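Local coordinates for protein ribulose bisphosphate carboxylase small chain (Galdieria sulphuraria, PDB 4F0H) that probably serves as the small subunit of RuBisCO, assembling with large subunits into the sixteen-chain enzyme that fixes carbon dioxide onto ribulose bisphosphate, at residues B[15-19]-B[68-72]; B[26-32]-B[82-86]. One frame throughout, in Å; residues are numbered along the deposited sequence.

Contact 1. Residues B[15-19]-B[68-72]; sequences TDEQI and INACR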
ATOM      1  N   THR B  15     -56.534  22.751   1.064  1.00 10.73           N
ATOM      2  CA  THR B  15     -57.948  22.373   0.865  1.00 15.40           C
ATOM      3  C   THR B  15     -58.073  21.708  -0.495  1.00 17.19           C
ATOM      4  O   THR B  15     -57.134  21.783  -1.294  1.00 14.45           O
ATOM      5  CB  THR B  15     -58.863  23.603   0.836  1.00 15.69           C
ATOM      6  OG1 THR B  15     -58.347  24.509  -0.140  1.00 12.88           O
ATOM      7  CG2 THR B  15     -58.879  24.290   2.218  1.00 11.69           C
ATOM      8  N   ASP B  16     -59.208  21.071  -0.785  1.00 16.49           N
ATOM      9  CA  ASP B  16     -59.390  20.538  -2.135  1.00 15.56           C
ATOM     10  C   ASP B  16     -59.358  21.608  -3.232  1.00 14.96           C
ATOM     11  O   ASP B  16     -58.980  21.307  -4.370  1.00 14.82           O
ATOM     12  CB  ASP B  16     -60.684  19.727  -2.268  1.00 16.25           C
ATOM     13  CG  ASP B  16     -60.560  18.325  -1.712  1.00 18.39           C
ATOM     14  OD1 ASP B  16     -61.505  17.527  -1.907  1.00 16.23           O
ATOM     15  OD2 ASP B  16     -59.520  17.983  -1.137  1.00 14.56           O
ATOM     16  N   GLU B  17     -59.784  22.827  -2.919  1.00 15.27           N
ATOM     17  CA  GLU B  17     -59.676  23.952  -3.836  1.00 18.15           C
ATOM     18  C   GLU B  17     -58.197  24.217  -4.179  1.00 16.76           C
ATOM     19  O   GLU B  17     -57.853  24.326  -5.347  1.00 16.29           O
ATOM     20  CB  GLU B  17     -60.371  25.229  -3.301  1.00 21.84           C
ATOM     21  CG  GLU B  17     -61.963  25.102  -3.153  1.00 33.01           C
ATOM     22  CD  GLU B  17     -62.400  24.004  -2.106  1.00 36.64           C
ATOM     23  OE1 GLU B  17     -63.396  23.268  -2.360  1.00 37.91           O
ATOM     24  OE2 GLU B  17     -61.742  23.858  -1.033  1.00 37.00           O
ATOM     25  N   GLN B  18     -57.353  24.285  -3.138  1.00 11.84           N
ATOM     26  CA  GLN B  18     -55.918  24.436  -3.282  1.00 11.24           C
ATOM     27  C   GLN B  18     -55.283  23.315  -4.108  1.00  9.76           C
ATOM     28  O   GLN B  18     -54.473  23.606  -4.995  1.00 15.76           O
ATOM     29  CB  GLN B  18     -55.250  24.598  -1.917  1.00  6.78           C
ATOM     30  CG  GLN B  18     -55.588  25.928  -1.352  1.00  6.39           C
ATOM     31  CD  GLN B  18     -55.072  26.093   0.029  1.00 13.00           C
ATOM     32  OE1 GLN B  18     -55.333  25.279   0.912  1.00 15.12           O
ATOM     33  NE2 GLN B  18     -54.292  27.120   0.226  1.00 15.30           N
ATOM     34  N   ILE B  19     -55.727  22.074  -3.903  1.00  6.32           N
ATOM     35  CA  ILE B  19     -55.106  20.968  -4.568  1.00  8.75           C
ATOM     36  C   ILE B  19     -55.413  21.113  -6.066  1.00 12.15           C
ATOM     37  O   ILE B  19     -54.533  20.993  -6.942  1.00 10.81           O
ATOM     38  CB  ILE B  19     -55.627  19.662  -4.010  1.00 10.34           C
ATOM     39  CG1 ILE B  19     -55.011  19.464  -2.618  1.00  7.77           C
ATOM     40  CG2 ILE B  19     -55.267  18.520  -4.950  1.00 10.50           C
ATOM     41  CD1 ILE B  19     -55.564  18.377  -1.886  1.00 12.15           C
ATOM     42  N   ILE B  68     -57.461  11.032  -6.008  1.00 14.24           N
ATOM     43  CA  ILE B  68     -56.912  11.476  -4.714  1.00 14.08           C
ATOM     44  C   ILE B  68     -57.895  11.123  -3.583  1.00 15.12           C
ATOM     45  O   ILE B  68     -57.530  10.622  -2.505  1.00 11.48           O
ATOM     46  CB  ILE B  68     -56.696  13.008  -4.695  1.00 14.61           C
ATOM     47  CG1 ILE B  68     -55.608  13.421  -5.706  1.00 14.38           C
ATOM     48  CG2 ILE B  68     -56.364  13.498  -3.275  1.00 13.76           C
ATOM     49  CD1 ILE B  68     -55.293  14.920  -5.626  1.00 16.12           C
ATOM     50  N   ASN B  69     -59.160  11.347  -3.855  1.00 13.18           N
ATOM     51  CA  ASN B  69     -60.196  11.094  -2.881  1.00 13.75           C
ATOM     52  C   ASN B  69     -60.496   9.627  -2.691  1.00 12.13           C
ATOM     53  O   ASN B  69     -60.707   9.161  -1.558  1.00 12.21           O
ATOM     54  CB  ASN B  69     -61.419  11.982  -3.187  1.00 14.65           C
ATOM     55  CG  ASN B  69     -61.216  13.383  -2.611  1.00 15.29           C
ATOM     56  OD1 ASN B  69     -60.874  13.490  -1.470  1.00 16.78           O
ATOM     57  ND2 ASN B  69     -61.310  14.423  -3.418  1.00 19.27           N
ATOM     58  N   ALA B  70     -60.460   8.888  -3.795  1.00  8.46           N
ATOM     59  CA  ALA B  70     -60.486   7.444  -3.720  1.00 11.55           C
ATOM     60  C   ALA B  70     -59.282   6.926  -2.868  1.00 14.97           C
ATOM     61  O   ALA B  70     -59.435   6.047  -1.984  1.00 11.68           O
ATOM     62  CB  ALA B  70     -60.458   6.861  -5.153  1.00 12.16           C
ATOM     63  N   CYS B  71     -58.082   7.490  -3.090  1.00 13.57           N
ATOM     64  CA  CYS B  71     -56.933   7.023  -2.269  1.00 11.33           C
ATOM     65  C   CYS B  71     -57.148   7.350  -0.762  1.00 11.56           C
ATOM     66  O   CYS B  71     -56.930   6.483   0.110  1.00 12.29           O
ATOM     67  CB  CYS B  71     -55.628   7.575  -2.765  1.00  7.76           C
ATOM     68  SG  CYS B  71     -54.215   6.789  -1.957  1.00 13.29           S
ATOM     69  N   ARG B  72     -57.572   8.575  -0.469  1.00  9.89           N
ATOM     70  CA  ARG B  72     -57.851   8.981   0.920  1.00 10.65           C
ATOM     71  C   ARG B  72     -58.843   8.052   1.600  1.00 14.49           C
ATOM     72  O   ARG B  72     -58.668   7.727   2.780  1.00 16.92           O
ATOM     73  CB  ARG B  72     -58.428  10.383   0.950  1.00 10.28           C
ATOM     74  CG  ARG B  72     -57.372  11.450   0.804  1.00  9.61           C
ATOM     75  CD  ARG B  72     -58.014  12.662   0.238  1.00 13.38           C
ATOM     76  NE  ARG B  72     -57.323  13.888   0.604  1.00 12.02           N
ATOM     77  CZ  ARG B  72     -57.674  15.098   0.150  1.00 20.28           C
ATOM     78  NH1 ARG B  72     -58.742  15.248  -0.626  1.00 15.67           N
ATOM     79  NH2 ARG B  72     -56.976  16.185   0.500  1.00 22.65           N
TER
HETATM   80  O   HOH W   1     -57.988  18.695   0.860  1.00 11.14           O
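A salt bridge between Asp16 and Arg72 joins helix 16-28 to helix 61-74, the two helices packed on one face of the four-stranded antiparallel sheet of the RuBisCO small-subunit fold. Arg72 NH1 donates to the syn lone pair of Asp16 OD2 at 2.9 Å, nearly straight (166°), with carboxylate and guanidinium almost coplanar, 14° apart. The Arg72 chain, extended from CG to NE, carries the guanidinium toward the start of helix 16-28. Arg72 NH1 spends a second hydrogen on Asn69 OD1, one turn back, at 2.9 Å, also near the guanidinium plane but approaching from above the amide plane. Asn69 OD1 receives Lys73 NZ as well. Water 1 closes a small ring, donating to Asp16 OD2 (2.6 Å) and accepting from Arg72 NH2 (2.7 Å); NH2 also bonds Val100 O of strand 93-101. Asn69 ND2 adds a weak bond to Asp16 OD1 at 3.5 Å. A leucine in place of Arg72 would probably leave the Asp16 carboxylate without its charge partner and Val100 O without this donor. Beside the polar group lies an apolar patch: Ile68 CG2 sits over one guanidinium face, offset toward the rim, while Ile19 CG2 meets Ile68 CD1 at 3.7 Å. Ile19 CD1 reaches Arg72 NH2 obliquely, at 3.5 Å. The helix carrying Asp16 and Ile19 opens with a capping box, in which Thr15, its N-cap, accepts Gln18 N on OG1 at 3.2 Å and returns its own backbone N-H to a lone pair of Gln18 OE1.

Contact 2. Residues B[26-32]-B[82-86]; sequences MISKKLA and VVGFS
Ala32 O is held from two neighbouring residues of strand 79-86: Phe85 N donates to it at 3.0 Å, close to straight (167°), and Gly84 CA makes a CA-H...O contact at 3.4 Å. In return Ala32 N bonds Phe85 O at 3.0 Å, a more bent bond (136°), and Leu31 CA lies 3.4 Å from the same Phe85 O in a second CA-H...O contact. Ala32 and Phe85 thus form an antiparallel hydrogen-bonded pair where strand 32-38 begins, two inner strands of the small-subunit sheet meeting here. A Schellman motif ends helix 16-28 just before it: Lys30 takes a positive phi, with Leu31 N bonded back to Met26 O and Lys30 N to Ile27 O, which turns the chain into the strand. On one sheet face Ala32 CB rests 4.2 Å from Phe85 CB, each side chain also packing on an apolar side chain of another protein's chain; Val83 CG1 lies over one face of the Phe85 ring, offset toward its rim. On the helix face Met26 SD packs 4.3 Å from Val82 CG1. The Leu31 side chain, its CG anti to the carbonyl carbon (chi1 -53°), lies over the glycine, CD1 3.7 Å from Gly84 CA, where any CB would collide with it. Leu31 CD2 reaches Ser86 CB, while Ser86 OG turns to Glu88 N.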
ATOM      1  N   MET B  26     -49.603  21.716 -12.697  1.00  7.96           N
ATOM      2  CA  MET B  26     -48.987  20.506 -13.248  1.00 12.57           C
ATOM      3  C   MET B  26     -49.373  20.268 -14.706  1.00 11.17           C
ATOM      4  O   MET B  26     -48.543  19.894 -15.537  1.00 12.59           O
ATOM      5  CB  MET B  26     -49.314  19.278 -12.377  1.00 10.18           C
ATOM      6  CG  MET B  26     -48.937  19.586 -10.920  1.00 14.52           C
ATOM      7  SD  MET B  26     -49.285  18.215  -9.828  1.00 17.28           S
ATOM      8  CE  MET B  26     -48.251  16.996 -10.534  1.00 17.54           C
ATOM      9  N   ILE B  27     -50.649  20.487 -14.998  1.00 12.91           N
ATOM     10  CA  ILE B  27     -51.187  20.249 -16.320  1.00 12.55           C
ATOM     11  C   ILE B  27     -50.596  21.252 -17.274  1.00 15.93           C
ATOM     12  O   ILE B  27     -50.227  20.910 -18.385  1.00 14.92           O
ATOM     13  CB  ILE B  27     -52.708  20.333 -16.328  1.00 14.74           C
ATOM     14  CG1 ILE B  27     -53.359  19.171 -15.542  1.00  9.96           C
ATOM     15  CG2 ILE B  27     -53.283  20.313 -17.767  1.00 15.83           C
ATOM     16  CD1 ILE B  27     -54.878  19.276 -15.574  1.00 15.85           C
ATOM     17  N   SER B  28     -50.489  22.499 -16.836  1.00 16.11           N
ATOM     18  CA  SER B  28     -49.983  23.528 -17.704  1.00 16.75           C
ATOM     19  C   SER B  28     -48.517  23.229 -17.972  1.00 16.92           C
ATOM     20  O   SER B  28     -48.021  23.599 -19.002  1.00 18.11           O
ATOM     21  CB  SER B  28     -50.157  24.878 -17.039  1.00 14.31           C
ATOM     22  OG  SER B  28     -49.097  25.007 -16.084  1.00 25.03           O
ATOM     23  N   LYS B  29     -47.857  22.483 -17.081  1.00 19.08           N
ATOM     24  CA  LYS B  29     -46.445  22.117 -17.233  1.00 16.15           C
ATOM     25  C   LYS B  29     -46.274  20.810 -17.980  1.00 16.40           C
ATOM     26  O   LYS B  29     -45.169  20.294 -18.148  1.00 19.32           O
ATOM     27  CB  LYS B  29     -45.835  21.896 -15.852  1.00 15.33           C
ATOM     28  CG  LYS B  29     -45.080  23.085 -15.303  1.00 18.84           C
ATOM     29  CD  LYS B  29     -45.680  24.346 -15.817  1.00 20.10           C
ATOM     30  CE  LYS B  29     -44.645  25.492 -15.718  1.00 26.20           C
ATOM     31  NZ  LYS B  29     -43.231  24.936 -15.590  1.00 28.98           N
ATOM     32  N   LYS B  30     -47.379  20.205 -18.327  1.00 15.05           N
ATOM     33  CA  LYS B  30     -47.354  19.009 -19.108  1.00 17.23           C
ATOM     34  C   LYS B  30     -46.783  17.831 -18.315  1.00 16.30           C
ATOM     35  O   LYS B  30     -46.158  16.961 -18.912  1.00 12.91           O
ATOM     36  CB  LYS B  30     -46.518  19.285 -20.363  1.00 21.40           C
ATOM     37  CG  LYS B  30     -47.148  20.436 -21.190  1.00 27.05           C
ATOM     38  CD  LYS B  30     -46.126  21.336 -21.917  1.00 31.05           C
ATOM     39  CE  LYS B  30     -45.374  20.524 -23.006  1.00 33.31           C
ATOM     40  NZ  LYS B  30     -44.911  21.312 -24.195  1.00 34.59           N
ATOM     41  N   LEU B  31     -46.991  17.799 -16.999  1.00 10.03           N
ATOM     42  CA  LEU B  31     -46.445  16.708 -16.182  1.00 12.17           C
ATOM     43  C   LEU B  31     -47.274  15.397 -16.207  1.00 11.18           C
ATOM     44  O   LEU B  31     -48.496  15.449 -16.322  1.00 15.19           O
ATOM     45  CB  LEU B  31     -46.372  17.188 -14.744  1.00  8.84           C
ATOM     46  CG  LEU B  31     -45.645  18.492 -14.518  1.00 10.43           C
ATOM     47  CD1 LEU B  31     -45.498  18.683 -12.978  1.00  7.71           C
ATOM     48  CD2 LEU B  31     -44.226  18.504 -15.194  1.00 10.39           C
ATOM     49  N   ALA B  32     -46.646  14.216 -16.102  1.00  7.31           N
ATOM     50  CA  ALA B  32     -47.367  13.008 -15.679  1.00  8.88           C
ATOM     51  C   ALA B  32     -47.699  13.143 -14.172  1.00 10.02           C
ATOM     52  O   ALA B  32     -46.917  13.719 -13.394  1.00 12.33           O
ATOM     53  CB  ALA B  32     -46.469  11.766 -15.914  1.00 12.13           C
ATOM     54  N   VAL B  82     -48.870  13.741  -3.913  1.00  5.86           N
ATOM     55  CA  VAL B  82     -49.071  13.834  -5.346  1.00  9.92           C
ATOM     56  C   VAL B  82     -47.769  14.215  -5.940  1.00  7.12           C
ATOM     57  O   VAL B  82     -47.067  15.063  -5.356  1.00  9.90           O
ATOM     58  CB  VAL B  82     -50.172  14.879  -5.705  1.00 12.16           C
ATOM     59  CG1 VAL B  82     -50.295  14.971  -7.214  1.00 11.60           C
ATOM     60  CG2 VAL B  82     -51.504  14.417  -5.124  1.00  7.71           C
ATOM     61  N   VAL B  83     -47.413  13.621  -7.071  1.00  5.66           N
ATOM     62  CA  VAL B  83     -46.062  13.814  -7.575  1.00  7.55           C
ATOM     63  C   VAL B  83     -46.164  14.198  -9.036  1.00  9.07           C
ATOM     64  O   VAL B  83     -46.951  13.621  -9.740  1.00 12.94           O
ATOM     65  CB  VAL B  83     -45.235  12.494  -7.449  1.00  9.12           C
ATOM     66  CG1 VAL B  83     -43.845  12.702  -7.941  1.00 11.91           C
ATOM     67  CG2 VAL B  83     -45.080  12.102  -6.017  1.00 12.38           C
ATOM     68  N   GLY B  84     -45.405  15.188  -9.502  1.00  9.50           N
ATOM     69  CA  GLY B  84     -45.486  15.535 -10.942  1.00  9.16           C
ATOM     70  C   GLY B  84     -44.135  15.293 -11.565  1.00  8.60           C
ATOM     71  O   GLY B  84     -43.109  15.874 -11.096  1.00 10.36           O
ATOM     72  N   PHE B  85     -44.120  14.422 -12.591  1.00  7.81           N
ATOM     73  CA  PHE B  85     -42.910  13.980 -13.278  1.00  8.97           C
ATOM     74  C   PHE B  85     -42.830  14.765 -14.577  1.00  9.51           C
ATOM     75  O   PHE B  85     -43.800  14.779 -15.366  1.00  6.77           O
ATOM     76  CB  PHE B  85     -43.048  12.496 -13.664  1.00  5.71           C
ATOM     77  CG  PHE B  85     -43.186  11.595 -12.509  1.00  8.46           C
ATOM     78  CD1 PHE B  85     -42.070  11.293 -11.710  1.00  9.10           C
ATOM     79  CD2 PHE B  85     -44.403  11.050 -12.193  1.00 10.14           C
ATOM     80  CE1 PHE B  85     -42.199  10.458 -10.609  1.00 12.33           C
ATOM     81  CE2 PHE B  85     -44.554  10.185 -11.080  1.00  9.11           C
ATOM     82  CZ  PHE B  85     -43.452   9.906 -10.280  1.00 12.20           C
ATOM     83  N   SER B  86     -41.678  15.414 -14.781  1.00 11.01           N
ATOM     84  CA  SER B  86     -41.365  16.091 -16.036  1.00  8.33           C
ATOM     85  C   SER B  86     -40.547  15.170 -16.934  1.00 10.96           C
ATOM     86  O   SER B  86     -39.596  14.483 -16.467  1.00  7.99           O
ATOM     87  CB  SER B  86     -40.562  17.330 -15.764  1.00 10.42           C
ATOM     88  OG  SER B  86     -39.955  17.736 -16.995  1.00 13.74           O
TER

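Overall arrangement
Helix 16-28 takes part in both contacts, its first turn in contact 1 and its last turn, with the loop beyond, in contact 2; the centres lie about 16 Å apart. Contact 1 is partly buried and pairs helix with helix, and charged groups and a bridging water share it with two isoleucines. Contact 2 is fully buried, its polar groups being main-chain atoms engaged in sheet bonding and its side chains mostly apolar. Their second partners, helix 61-74 and strand 79-86, follow each other in the chain, and the two contacts meet directly where Ile68 CD1 packs 3.9 Å from Val82 CG2, between helix and sheet.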